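Local coordinates for putative 2OG-Fe(II) oxygenase family protein (Caulobacter crescentus CB15, PDB 3OOX), which probably acts as an iron(II)-dependent oxygenase that consumes 2-oxoglutarate and dioxygen, perhaps forming ethylene and oxidising L-arginine, at residues A[208-213]-A[218-223]; A[136-141]-A[169-174]; A[65-70]-A[79-84]; A[113-118]-A[271-276]. All coordinates share one frame; numbering follows the deposited sequence. Where two conformers were deposited one is given.

Contact 1: A[208-213]-A[218-223]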
loop_
_atom_site.group_PDB
_atom_site.type_symbol
_atom_site.label_atom_id
_atom_site.label_comp_id
_atom_site.label_asym_id
_atom_site.label_seq_id
_atom_site.Cartn_x
_atom_site.Cartn_y
_atom_site.Cartn_z
ATOM N N LEU A 208 -11.702 6.984 3.043
ATOM C CA LEU A 208 -11.436 5.794 2.228
ATOM C C LEU A 208 -12.716 5.015 2.006
ATOM O O LEU A 208 -13.495 4.790 2.936
ATOM C CB LEU A 208 -10.392 4.901 2.904
ATOM C CG LEU A 208 -10.012 3.602 2.181
ATOM C CD1 LEU A 208 -9.303 3.808 0.816
ATOM C CD2 LEU A 208 -9.121 2.775 3.119
ATOM N N GLU A 209 -12.958 4.613 0.758
ATOM C CA GLU A 209 -14.108 3.816 0.426
ATOM C C GLU A 209 -13.718 2.689 -0.521
ATOM O O GLU A 209 -12.847 2.875 -1.371
ATOM C CB GLU A 209 -15.172 4.671 -0.231
ATOM C CG GLU A 209 -15.625 5.846 0.640
ATOM C CD GLU A 209 -16.814 6.594 0.076
ATOM O OE1 GLU A 209 -17.037 6.518 -1.164
ATOM O OE2 GLU A 209 -17.521 7.286 0.882
ATOM N N VAL A 210 -14.358 1.530 -0.374
ATOM C CA VAL A 210 -14.141 0.397 -1.274
ATOM C C VAL A 210 -15.390 0.155 -2.096
ATOM O O VAL A 210 -16.503 0.217 -1.575
ATOM C CB VAL A 210 -13.760 -0.895 -0.514
ATOM C CG1 VAL A 210 -14.815 -1.316 0.529
ATOM C CG2 VAL A 210 -13.443 -2.053 -1.484
ATOM N N LEU A 211 -15.211 -0.137 -3.387
ATOM C CA LEU A 211 -16.345 -0.464 -4.217
ATOM C C LEU A 211 -16.784 -1.906 -3.976
ATOM O O LEU A 211 -16.010 -2.869 -4.224
ATOM C CB LEU A 211 -15.975 -0.250 -5.690
ATOM C CG LEU A 211 -17.108 -0.430 -6.689
ATOM C CD1 LEU A 211 -18.142 0.687 -6.513
ATOM C CD2 LEU A 211 -16.542 -0.405 -8.105
ATOM N N ASP A 212 -18.010 -2.087 -3.486
ATOM C CA ASP A 212 -18.530 -3.431 -3.236
ATOM C C ASP A 212 -18.963 -4.086 -4.551
ATOM O O ASP A 212 -19.103 -3.420 -5.584
ATOM C CB ASP A 212 -19.697 -3.395 -2.245
ATOM C CG ASP A 212 -19.942 -4.733 -1.554
ATOM O OD1 ASP A 212 -19.169 -5.702 -1.742
ATOM O OD2 ASP A 212 -20.932 -4.807 -0.802
ATOM N N ARG A 213 -19.204 -5.397 -4.494
ATOM C CA ARG A 213 -19.568 -6.167 -5.682
ATOM C C ARG A 213 -20.801 -5.630 -6.398
ATOM O O ARG A 213 -20.914 -5.743 -7.608
ATOM C CB ARG A 213 -19.808 -7.628 -5.304
ATOM C CG ARG A 213 -18.583 -8.338 -4.762
ATOM C CD ARG A 213 -18.784 -9.845 -4.708
ATOM N NE ARG A 213 -18.813 -10.450 -6.042
ATOM C CZ ARG A 213 -19.251 -11.680 -6.313
ATOM N NH1 ARG A 213 -19.701 -12.467 -5.340
ATOM N NH2 ARG A 213 -19.237 -12.126 -7.565
ATOM N N LEU A 218 -18.517 1.586 -0.066
ATOM C CA LEU A 218 -18.562 1.304 1.367
ATOM C C LEU A 218 -17.467 2.057 2.089
ATOM O O LEU A 218 -16.299 1.914 1.725
ATOM C CB LEU A 218 -18.374 -0.186 1.603
ATOM C CG LEU A 218 -19.282 -1.149 0.845
ATOM C CD1 LEU A 218 -18.934 -2.575 1.271
ATOM C CD2 LEU A 218 -20.751 -0.855 1.040
ATOM N N PRO A 219 -17.810 2.818 3.161
ATOM C CA PRO A 219 -16.780 3.519 3.907
ATOM C C PRO A 219 -15.887 2.567 4.711
ATOM O O PRO A 219 -16.390 1.609 5.313
ATOM C CB PRO A 219 -17.580 4.433 4.856
ATOM C CG PRO A 219 -18.863 3.830 4.959
ATOM C CD PRO A 219 -19.153 3.089 3.693
ATOM N N ILE A 220 -14.580 2.821 4.681
ATOM C CA ILE A 220 -13.627 2.148 5.553
ATOM C C ILE A 220 -13.076 3.247 6.435
ATOM O O ILE A 220 -12.233 4.046 6.033
ATOM C CB ILE A 220 -12.507 1.400 4.794
ATOM C CG1 ILE A 220 -13.117 0.383 3.822
ATOM C CG2 ILE A 220 -11.594 0.688 5.792
ATOM C CD1 ILE A 220 -12.088 -0.348 3.006
ATOM N N ASN A 221 -13.613 3.285 7.658
ATOM C CA ASN A 221 -13.362 4.366 8.601
ATOM C C ASN A 221 -12.945 3.783 9.939
ATOM O O ASN A 221 -13.776 3.661 10.866
ATOM C CB ASN A 221 -14.591 5.251 8.794
ATOM C CG ASN A 221 -14.257 6.507 9.567
ATOM O OD1 ASN A 221 -13.091 6.911 9.627
ATOM N ND2 ASN A 221 -15.277 7.147 10.158
ATOM N N PRO A 222 -11.677 3.394 10.057
ATOM C CA PRO A 222 -11.316 2.661 11.276
ATOM C C PRO A 222 -11.087 3.592 12.458
ATOM O O PRO A 222 -10.917 4.791 12.284
ATOM C CB PRO A 222 -9.988 2.012 10.894
ATOM C CG PRO A 222 -9.374 3.006 9.957
ATOM C CD PRO A 222 -10.518 3.537 9.147
ATOM N N PRO A 223 -11.052 3.027 13.673
ATOM C CA PRO A 223 -10.558 3.826 14.783
ATOM C C PRO A 223 -9.079 4.105 14.614
ATOM O O PRO A 223 -8.426 3.470 13.786
ATOM C CB PRO A 223 -10.772 2.926 16.017
ATOM C CG PRO A 223 -11.143 1.603 15.531
ATOM C CD PRO A 223 -11.320 1.631 14.037
HETATM O O HOH W 1 -11.048 6.430 5.836
#

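Contact 2: A[136-141]-A[169-174]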
loop_
_atom_site.group_PDB
_atom_site.type_symbol
_atom_site.label_atom_id
_atom_site.label_comp_id
_atom_site.label_asym_id
_atom_site.label_seq_id
_atom_site.Cartn_x
_atom_site.Cartn_y
_atom_site.Cartn_z
ATOM N N ASN A 136 10.672 -0.698 7.025
ATOM C CA ASN A 136 10.944 -2.057 7.488
ATOM C C ASN A 136 9.914 -2.546 8.496
ATOM O O ASN A 136 9.586 -3.743 8.528
ATOM C CB ASN A 136 12.375 -2.118 8.052
ATOM C CG ASN A 136 13.434 -1.977 6.956
ATOM O OD1 ASN A 136 14.301 -1.086 7.039
ATOM N ND2 ASN A 136 13.347 -2.805 5.925
ATOM N N SER A 137 9.368 -1.644 9.305
ATOM C CA SER A 137 8.311 -1.997 10.228
ATOM C C SER A 137 7.028 -2.440 9.522
ATOM O O SER A 137 6.391 -3.409 9.912
ATOM C CB SER A 137 8.018 -0.803 11.122
ATOM O OG SER A 137 6.963 -1.102 11.984
ATOM N N LEU A 138 6.639 -1.686 8.495
ATOM C CA LEU A 138 5.437 -2.048 7.739
ATOM C C LEU A 138 5.680 -3.304 6.895
ATOM O O LEU A 138 4.770 -4.110 6.714
ATOM C CB LEU A 138 4.975 -0.867 6.901
ATOM C CG LEU A 138 4.366 0.266 7.728
ATOM C CD1 LEU A 138 4.171 1.521 6.870
ATOM C CD2 LEU A 138 3.058 -0.136 8.382
ATOM N N ASP A 139 6.896 -3.456 6.369
ATOM C CA ASP A 139 7.259 -4.670 5.611
ATOM C C ASP A 139 7.143 -5.884 6.539
ATOM O O ASP A 139 6.633 -6.942 6.138
ATOM C CB ASP A 139 8.684 -4.579 5.026
ATOM C CG ASP A 139 8.933 -5.589 3.941
ATOM O OD1 ASP A 139 8.037 -5.813 3.100
ATOM O OD2 ASP A 139 10.055 -6.157 3.904
ATOM N N GLY A 140 7.608 -5.708 7.774
ATOM C CA GLY A 140 7.482 -6.809 8.771
ATOM C C GLY A 140 6.056 -7.183 9.136
ATOM O O GLY A 140 5.697 -8.364 9.222
HETATM N N MSE A 141 5.235 -6.170 9.362
HETATM C CA MSE A 141 3.831 -6.406 9.674
HETATM C C MSE A 141 3.134 -7.058 8.486
HETATM O O MSE A 141 2.316 -7.964 8.621
HETATM C CB MSE A 141 3.125 -5.127 10.133
HETATM C CG MSE A 141 1.676 -5.357 10.355
HETATM SE SE MSE A 141 1.299 -6.726 11.690
HETATM C CE MSE A 141 1.502 -5.559 13.241
ATOM N N SER A 169 9.241 -3.398 -2.803
ATOM C CA SER A 169 8.234 -2.671 -2.054
ATOM C C SER A 169 8.554 -1.200 -1.949
ATOM O O SER A 169 9.726 -0.791 -1.958
ATOM C CB SER A 169 8.037 -3.304 -0.665
ATOM O OG SER A 169 7.650 -4.672 -0.816
ATOM N N VAL A 170 7.501 -0.400 -1.828
ATOM C CA VAL A 170 7.651 1.064 -1.824
ATOM C C VAL A 170 6.862 1.636 -0.664
ATOM O O VAL A 170 5.680 1.353 -0.514
ATOM C CB VAL A 170 7.195 1.664 -3.131
ATOM C CG1 VAL A 170 7.188 3.207 -3.051
ATOM C CG2 VAL A 170 8.083 1.223 -4.307
ATOM N N LEU A 171 7.540 2.474 0.130
ATOM C CA LEU A 171 6.893 3.332 1.120
ATOM C C LEU A 171 6.671 4.672 0.459
ATOM O O LEU A 171 7.624 5.305 -0.029
ATOM C CB LEU A 171 7.759 3.536 2.354
ATOM C CG LEU A 171 7.206 4.438 3.445
ATOM C CD1 LEU A 171 5.860 3.900 3.977
ATOM C CD2 LEU A 171 8.218 4.581 4.608
ATOM N N ARG A 172 5.397 5.091 0.364
ATOM C CA ARG A 172 5.040 6.359 -0.224
ATOM C C ARG A 172 4.676 7.302 0.917
ATOM O O ARG A 172 3.904 6.963 1.803
ATOM C CB ARG A 172 3.807 6.189 -1.107
ATOM C CG ARG A 172 3.184 7.520 -1.626
ATOM C CD ARG A 172 1.952 7.229 -2.476
ATOM N NE ARG A 172 2.306 6.663 -3.765
ATOM C CZ ARG A 172 1.425 6.149 -4.616
ATOM N NH1 ARG A 172 0.127 6.124 -4.317
ATOM N NH2 ARG A 172 1.860 5.657 -5.753
ATOM N N LEU A 173 5.229 8.507 0.850
ATOM C CA LEU A 173 4.834 9.615 1.720
ATOM C C LEU A 173 4.054 10.590 0.825
ATOM O O LEU A 173 4.536 11.006 -0.228
ATOM C CB LEU A 173 6.064 10.296 2.322
ATOM C CG LEU A 173 7.157 9.371 2.868
ATOM C CD1 LEU A 173 8.375 10.221 3.326
ATOM C CD2 LEU A 173 6.644 8.476 4.008
ATOM N N LEU A 174 2.828 10.926 1.226
ATOM C CA LEU A 174 1.900 11.702 0.401
ATOM C C LEU A 174 1.372 12.877 1.219
ATOM O O LEU A 174 0.968 12.696 2.362
ATOM C CB LEU A 174 0.726 10.815 -0.040
ATOM C CG LEU A 174 -0.430 11.331 -0.882
ATOM C CD1 LEU A 174 0.069 11.958 -2.165
ATOM C CD2 LEU A 174 -1.428 10.171 -1.136
HETATM O O HOH W 2 8.805 -6.653 0.466
#

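Contact 3: A[65-70]-A[79-84]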
loop_
_atom_site.group_PDB
_atom_site.type_symbol
_atom_site.label_atom_id
_atom_site.label_comp_id
_atom_site.label_asym_id
_atom_site.label_seq_id
_atom_site.Cartn_x
_atom_site.Cartn_y
_atom_site.Cartn_z
ATOM N N THR A 65 14.172 23.347 -2.938
ATOM C CA THR A 65 14.939 22.416 -2.140
ATOM C C THR A 65 14.389 20.992 -2.384
ATOM O O THR A 65 15.139 20.030 -2.577
ATOM C CB THR A 65 14.843 22.769 -0.636
ATOM O OG1 THR A 65 15.288 24.127 -0.440
ATOM C CG2 THR A 65 15.668 21.801 0.218
ATOM N N LYS A 66 13.068 20.881 -2.372
ATOM C CA LYS A 66 12.423 19.586 -2.633
ATOM C C LYS A 66 12.751 19.087 -4.037
ATOM O O LYS A 66 12.956 17.888 -4.224
ATOM C CB LYS A 66 10.905 19.657 -2.387
ATOM C CG LYS A 66 10.560 19.938 -0.901
ATOM C CD LYS A 66 9.063 19.920 -0.586
ATOM C CE LYS A 66 8.278 21.060 -1.226
ATOM N NZ LYS A 66 6.865 21.135 -0.714
ATOM N N LYS A 67 12.824 19.989 -5.007
ATOM C CA LYS A 67 13.022 19.602 -6.412
ATOM C C LYS A 67 14.441 19.125 -6.742
ATOM O O LYS A 67 14.679 18.587 -7.820
ATOM C CB LYS A 67 12.581 20.720 -7.346
ATOM C CG LYS A 67 11.042 20.787 -7.459
ATOM C CD LYS A 67 10.578 21.859 -8.405
ATOM C CE LYS A 67 9.072 21.736 -8.686
ATOM N NZ LYS A 67 8.645 22.826 -9.636
ATOM N N GLN A 68 15.364 19.302 -5.806
ATOM C CA GLN A 68 16.660 18.654 -5.907
ATOM C C GLN A 68 16.477 17.153 -6.039
ATOM O O GLN A 68 17.326 16.461 -6.608
ATOM C CB GLN A 68 17.488 18.933 -4.655
ATOM C CG GLN A 68 17.910 20.375 -4.504
ATOM C CD GLN A 68 18.662 20.622 -3.209
ATOM O OE1 GLN A 68 19.804 21.089 -3.224
ATOM N NE2 GLN A 68 18.030 20.337 -2.090
ATOM N N TYR A 69 15.375 16.642 -5.491
ATOM C CA TYR A 69 15.131 15.193 -5.399
ATOM C C TYR A 69 14.067 14.725 -6.393
ATOM O O TYR A 69 13.615 13.570 -6.318
ATOM C CB TYR A 69 14.742 14.823 -3.969
ATOM C CG TYR A 69 15.724 15.385 -2.966
ATOM C CD1 TYR A 69 17.000 14.828 -2.857
ATOM C CD2 TYR A 69 15.422 16.502 -2.204
ATOM C CE1 TYR A 69 17.941 15.363 -2.001
ATOM C CE2 TYR A 69 16.365 17.050 -1.322
ATOM C CZ TYR A 69 17.624 16.474 -1.240
ATOM O OH TYR A 69 18.575 16.985 -0.369
ATOM N N ALA A 70 13.697 15.612 -7.306
ATOM C CA ALA A 70 12.721 15.317 -8.370
ATOM C C ALA A 70 13.395 14.778 -9.629
ATOM O O ALA A 70 14.607 14.917 -9.806
ATOM C CB ALA A 70 11.921 16.562 -8.722
ATOM N N TYR A 79 11.278 12.585 -4.984
ATOM C CA TYR A 79 10.187 13.542 -4.876
ATOM C C TYR A 79 9.415 13.666 -6.188
ATOM O O TYR A 79 9.992 13.664 -7.277
ATOM C CB TYR A 79 10.783 14.894 -4.481
ATOM C CG TYR A 79 9.793 16.016 -4.393
ATOM C CD1 TYR A 79 8.787 15.985 -3.444
ATOM C CD2 TYR A 79 9.896 17.111 -5.218
ATOM C CE1 TYR A 79 7.869 17.026 -3.332
ATOM C CE2 TYR A 79 8.978 18.180 -5.130
ATOM C CZ TYR A 79 7.960 18.103 -4.190
ATOM O OH TYR A 79 7.051 19.144 -4.080
ATOM N N ILE A 80 8.082 13.807 -6.075
ATOM C CA ILE A 80 7.234 14.161 -7.199
ATOM C C ILE A 80 6.476 15.431 -6.801
ATOM O O ILE A 80 5.749 15.435 -5.805
ATOM C CB ILE A 80 6.200 13.056 -7.530
ATOM C CG1 ILE A 80 6.898 11.709 -7.807
ATOM C CG2 ILE A 80 5.333 13.505 -8.701
ATOM C CD1 ILE A 80 5.922 10.541 -8.064
ATOM N N PRO A 81 6.657 16.496 -7.570
ATOM C CA PRO A 81 5.981 17.754 -7.266
ATOM C C PRO A 81 4.524 17.781 -7.666
ATOM O O PRO A 81 4.040 16.883 -8.324
ATOM C CB PRO A 81 6.774 18.777 -8.078
ATOM C CG PRO A 81 7.189 18.052 -9.247
ATOM C CD PRO A 81 7.496 16.639 -8.775
ATOM N N PHE A 82 3.843 18.839 -7.246
ATOM C CA PHE A 82 2.490 19.123 -7.699
ATOM C C PHE A 82 2.448 19.122 -9.217
ATOM O O PHE A 82 3.382 19.579 -9.865
ATOM C CB PHE A 82 2.005 20.480 -7.134
ATOM C CG PHE A 82 2.052 20.555 -5.636
ATOM C CD1 PHE A 82 1.264 19.725 -4.861
ATOM C CD2 PHE A 82 2.914 21.432 -4.993
ATOM C CE1 PHE A 82 1.306 19.762 -3.482
ATOM C CE2 PHE A 82 2.967 21.480 -3.599
ATOM C CZ PHE A 82 2.155 20.642 -2.843
ATOM N N GLY A 83 1.368 18.573 -9.762
ATOM C CA GLY A 83 1.164 18.497 -11.213
ATOM C C GLY A 83 -0.307 18.655 -11.557
ATOM O O GLY A 83 -1.140 18.867 -10.675
ATOM N N VAL A 84 -0.608 18.511 -12.850
ATOM C CA VAL A 84 -1.945 18.747 -13.388
ATOM C C VAL A 84 -2.488 17.535 -14.136
ATOM O O VAL A 84 -1.761 16.914 -14.908
ATOM C CB VAL A 84 -1.907 19.904 -14.385
ATOM C CG1 VAL A 84 -3.313 20.253 -14.845
ATOM C CG2 VAL A 84 -1.244 21.088 -13.769
HETATM O O HOH W 3 5.579 21.722 -10.223
#

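Contact 4: A[113-118]-A[271-276]. With EDO (1,2-ethanediol), chain K.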
loop_
_atom_site.group_PDB
_atom_site.type_symbol
_atom_site.label_atom_id
_atom_site.label_comp_id
_atom_site.label_asym_id
_atom_site.label_seq_id
_atom_site.Cartn_x
_atom_site.Cartn_y
_atom_site.Cartn_z
ATOM N N ALA A 113 20.249 -3.985 -10.984
ATOM C CA ALA A 113 20.111 -3.600 -12.391
ATOM C C ALA A 113 18.723 -3.075 -12.750
ATOM O O ALA A 113 18.583 -2.332 -13.731
ATOM C CB ALA A 113 20.488 -4.759 -13.293
ATOM N N HIS A 114 17.686 -3.416 -11.971
ATOM C CA HIS A 114 16.341 -2.918 -12.272
ATOM C C HIS A 114 15.656 -2.205 -11.100
ATOM O O HIS A 114 14.578 -1.631 -11.281
ATOM C CB HIS A 114 15.428 -4.014 -12.798
ATOM C CG HIS A 114 14.958 -4.964 -11.730
ATOM N ND1 HIS A 114 15.755 -6.001 -11.274
ATOM C CD2 HIS A 114 13.791 -5.057 -11.050
ATOM C CE1 HIS A 114 15.098 -6.674 -10.347
ATOM N NE2 HIS A 114 13.913 -6.123 -10.185
HETATM N N MSE A 115 16.281 -2.195 -9.917
HETATM C CA MSE A 115 15.759 -1.485 -8.744
HETATM C C MSE A 115 16.710 -0.386 -8.344
HETATM O O MSE A 115 17.842 -0.636 -7.888
HETATM C CB MSE A 115 15.565 -2.463 -7.572
HETATM C CG MSE A 115 14.345 -3.281 -7.741
HETATM SE SE MSE A 115 14.108 -4.729 -6.499
HETATM C CE MSE A 115 14.226 -3.761 -4.868
ATOM N N ALA A 116 16.270 0.860 -8.564
ATOM C CA ALA A 116 17.130 1.989 -8.370
ATOM C C ALA A 116 17.425 2.286 -6.903
ATOM O O ALA A 116 16.606 2.055 -6.000
ATOM C CB ALA A 116 16.499 3.254 -9.056
ATOM N N ASP A 117 18.605 2.846 -6.670
ATOM C CA ASP A 117 18.997 3.283 -5.349
ATOM C C ASP A 117 18.044 4.362 -4.840
ATOM O O ASP A 117 17.504 5.153 -5.623
ATOM C CB ASP A 117 20.401 3.911 -5.346
ATOM C CG ASP A 117 21.522 2.903 -5.557
ATOM O OD1 ASP A 117 21.290 1.685 -5.483
ATOM O OD2 ASP A 117 22.671 3.366 -5.800
ATOM N N ASN A 118 17.852 4.378 -3.528
ATOM C CA ASN A 118 17.148 5.491 -2.863
ATOM C C ASN A 118 17.977 6.764 -2.920
ATOM O O ASN A 118 19.210 6.717 -2.991
ATOM C CB ASN A 118 16.828 5.170 -1.420
ATOM C CG ASN A 118 15.648 4.264 -1.294
ATOM O OD1 ASN A 118 14.623 4.478 -1.969
ATOM N ND2 ASN A 118 15.784 3.202 -0.453
ATOM N N PHE A 271 6.040 -8.728 -4.169
ATOM C CA PHE A 271 6.838 -9.928 -4.229
ATOM C C PHE A 271 8.285 -9.563 -4.716
ATOM O O PHE A 271 8.552 -8.549 -5.346
ATOM C CB PHE A 271 6.260 -10.923 -5.244
ATOM C CG PHE A 271 4.981 -11.578 -4.832
ATOM C CD1 PHE A 271 4.856 -12.202 -3.611
ATOM C CD2 PHE A 271 3.904 -11.663 -5.715
ATOM C CE1 PHE A 271 3.683 -12.821 -3.231
ATOM C CE2 PHE A 271 2.742 -12.345 -5.351
ATOM C CZ PHE A 271 2.617 -12.893 -4.093
ATOM N N ALA A 272 9.214 -10.474 -4.439
ATOM C CA ALA A 272 10.509 -10.504 -5.089
ATOM C C ALA A 272 10.373 -10.485 -6.616
ATOM O O ALA A 272 9.537 -11.183 -7.195
ATOM C CB ALA A 272 11.246 -11.774 -4.651
ATOM N N SER A 273 11.210 -9.689 -7.252
ATOM C CA SER A 273 11.177 -9.482 -8.703
ATOM C C SER A 273 11.240 -10.770 -9.516
ATOM O O SER A 273 10.541 -10.925 -10.507
ATOM C CB SER A 273 12.336 -8.605 -9.127
ATOM O OG SER A 273 12.169 -7.324 -8.607
ATOM N N ASP A 274 12.072 -11.699 -9.052
ATOM C CA ASP A 274 12.233 -12.989 -9.688
ATOM C C ASP A 274 11.299 -14.114 -9.231
ATOM O O ASP A 274 11.475 -15.283 -9.640
ATOM C CB ASP A 274 13.718 -13.434 -9.602
ATOM C CG ASP A 274 14.253 -13.558 -8.170
ATOM O OD1 ASP A 274 13.468 -13.342 -7.227
ATOM O OD2 ASP A 274 15.459 -13.948 -8.001
ATOM N N TYR A 275 10.306 -13.790 -8.400
ATOM C CA TYR A 275 9.336 -14.771 -7.933
ATOM C C TYR A 275 8.385 -15.099 -9.085
ATOM O O TYR A 275 7.755 -14.202 -9.658
ATOM C CB TYR A 275 8.535 -14.243 -6.759
ATOM C CG TYR A 275 7.442 -15.183 -6.319
ATOM C CD1 TYR A 275 7.742 -16.433 -5.835
ATOM C CD2 TYR A 275 6.102 -14.802 -6.342
ATOM C CE1 TYR A 275 6.765 -17.294 -5.420
ATOM C CE2 TYR A 275 5.118 -15.643 -5.914
ATOM C CZ TYR A 275 5.443 -16.891 -5.447
ATOM O OH TYR A 275 4.442 -17.753 -5.017
ATOM N N GLU A 276 8.302 -16.384 -9.442
ATOM C CA GLU A 276 7.371 -16.827 -10.460
ATOM C C GLU A 276 5.999 -17.007 -9.807
ATOM O O GLU A 276 5.798 -17.809 -8.859
ATOM C CB GLU A 276 7.812 -18.146 -11.109
ATOM C CG GLU A 276 6.770 -18.649 -12.096
ATOM C CD GLU A 276 7.158 -19.963 -12.791
ATOM O OE1 GLU A 276 7.026 -21.012 -12.149
ATOM O OE2 GLU A 276 7.564 -19.922 -13.951
HETATM C C1 EDO K . 19.217 7.456 -9.332
HETATM O O1 EDO K . 20.010 8.613 -9.141
HETATM C C2 EDO K . 18.894 6.876 -7.947
HETATM O O2 EDO K . 18.131 5.708 -8.160
#

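Contact 1: A[208-213]-A[218-223]
Val210 and Ile220 meet on one face of a beta hairpin, Val210 CG1 coming within 3.8 Å of Ile220 CD1. CG1 of the valine sits between its own backbone N and carbonyl carbon (chi1 58°), a rotation that turns this methyl toward the opposing strand, where it also lies 3.9 Å from Leu218 CB. Leu208 runs alongside Ile220 with both side chains pointing the same way, CD2 of the leucine 4.0 Å from CB of the isoleucine. Phe35 and Val37 of strand 35-39 pack on Ile220, while Val228 touches both Leu208 and Ile220. Toward the turn, Leu218 lays its CD1 across Asp212, 3.7 Å from Asp212 CB. With an alanine in place of Leu218, the Asp212 methylene would probably lose its apolar cover, leaving a gap beside it.

The backbones pair antiparallel. Val210 and Leu218 form a hydrogen-bonded pair, with Val210 N 2.9 Å from Leu218 O and Leu218 N 2.9 Å from Val210 O. Ile220 N adds a nearly straight bond (175°) to Leu208 O at 2.8 Å. At the non-hydrogen-bonded pair of Glu209 and Pro219, Glu209 CA makes a CH...O contact of 3.2 Å with Leu218 O. A water joins Leu208 N to Ile220 O, extending the pairing. The carboxylates turn outward to other partners: Glu209 to Arg249 of the adjoining strand, Asp212 to Arg32. Main-chain polar groups thus find partners across the hairpin and in Arg249, Val247 and Ala6, one face takes hydrocarbon packing against strands 35-39 and 227-231, and arginine salt bridges probably offset both acids.

Contact 2: A[136-141]-A[169-174]
Helix 127-152 passes strand 170-176 at a distance that only side chains can bridge, the CA atoms of Leu138 and Leu171 being 8.7 Å apart and no main-chain bond joining the two segments. Both leucines point across this gap and their side chains cross at about a right angle, meeting through one methyl each, Leu138 CD1 to Leu171 CD1 at 4.1 Å. A second, polar link lies just before the strand begins. There Asp139 OD1 and Ser169 OG stand 4.1 Å apart, too far for a direct bond, and a water fills the interval. It lies 2.9 Å from Asp139 OD1 and 2.6 Å from Ser169 OG. Asp139 reaches it because CG is swung anti to the backbone N (chi1 -163°), which brings the carboxylate nearer the serine. The other carboxylate oxygen, OD2, makes a salt bridge with Arg103, and Ser169 OG is also bonded to His270 N. The helix thus packs on the large sheet where strand 170-176 runs between strands 262-269 and 97-101, with Val131, Leu134 and Tyr135 of the same helix also lying against Leu171.

Contact 3: A[65-70]-A[79-84]
Tyr79, in strand 78-80 at one edge of the large sheet, fits its ring against Lys66 of helix 63-66 and the residues after it. CB of Lys66 lies over one ring face, 3.8 Å from the centroid and 16° off the normal, a CH-pi contact. Pro81 N covers the opposite face, offset toward the rim, while Lys67 CG and Ala70 CB stand at the edge near the ring plane. Lys66 O also approaches the ring, 3.3 Å from Tyr79 CD2. The lysine chain bends at chi3 (-67°), bringing CE to 3.6 Å from Tyr79 OH; Lys66 NZ and the hydroxyl then share Glu97 as a partner, and NZ is further bonded to Phe59 O.

In this N-terminal region of the oxygenase fold, segment 65-70 is joined to the edge strand by one main-chain bond, Tyr79 N to Tyr69 O at 2.9 Å, the donor standing well above the carbonyl plane. A CH...O contact from Ala70 CA to Tyr79 O (3.4 Å) lies beside it. Replacing Tyr79 with a serine would probably strip the Lys66 methylene of its aromatic face and leave Glu97 without its phenolic partner. Farther out, the extended Lys67 side chain crosses Pro81 at about a right angle, CE 3.8 Å from Pro81 CB, and a water bonded to Phe82 O has a weak bond to Lys67 NZ.

Contact 4: A[113-118]-A[271-276]
The imidazole of His114 presents its edge to Ser273, whose OG lies in the ring plane, while the ring of Phe111 meets the histidine with the two planes at about 65°. NE2 of His114 and Ser273 OG are 2.6 Å apart in a short, fairly straight hydrogen bond (165°), in which either could be the donor. The imidazole extends to the serine from a chi1 of 75°, its CG held between the backbone N and the carbonyl carbon. A second flat group, the ring of Phe271, has Tyr275 CD2 above one face, offset toward the rim; helices 161-164 and 233-238 supply further neighbours for it.

Beside the histidine, the selenium of selenomethionine Met115 lies 3.9 Å from Ser273 OG, close to the same hydroxyl. Asp299 of helix 298-309 touches both His114 and Ser273, and its backbone is bonded to that of Ser273. On the far part of segment 113-118, a 1,2-ethanediol, probably from the crystallisation liquor, donates from O2 to Asp117 O at 2.7 Å.

Ser273 occupies the second position of a type I beta turn from Ala272 to Tyr275, closed by Tyr275 N to Ala272 O at 3.0 Å. The contact thus ties two loops that lead out of the large sheet, the beta turn after strand 262-269 offering its serine to the connection between strand 97-101 and helix 127-152, at the margin of the double-stranded beta-helix (jelly-roll) core expected of 2-oxoglutarate-Fe(II) oxygenases.

Overall arrangement
From the N terminus, contact 3 closes first, a short loop that brings residues 65-70 back to the edge strand 78-80 within the N-terminal region. Contact 4 then opens at 113-118 and closes only at 271-276, spanning most of the remaining chain. Inside that span lie contact 2, which sets helix 127-152 on the large sheet, and, after it in series, contact 1, the beta hairpin of the four-stranded sheet; none of the four cross. Contacts 2 and 3 reach the same sheet, their centres about 21 Å apart. Contacts 2 and 4 approach to about 5 Å between nearest atoms, whereas contacts 1 and 4 lie on opposite sides of the chain's centre.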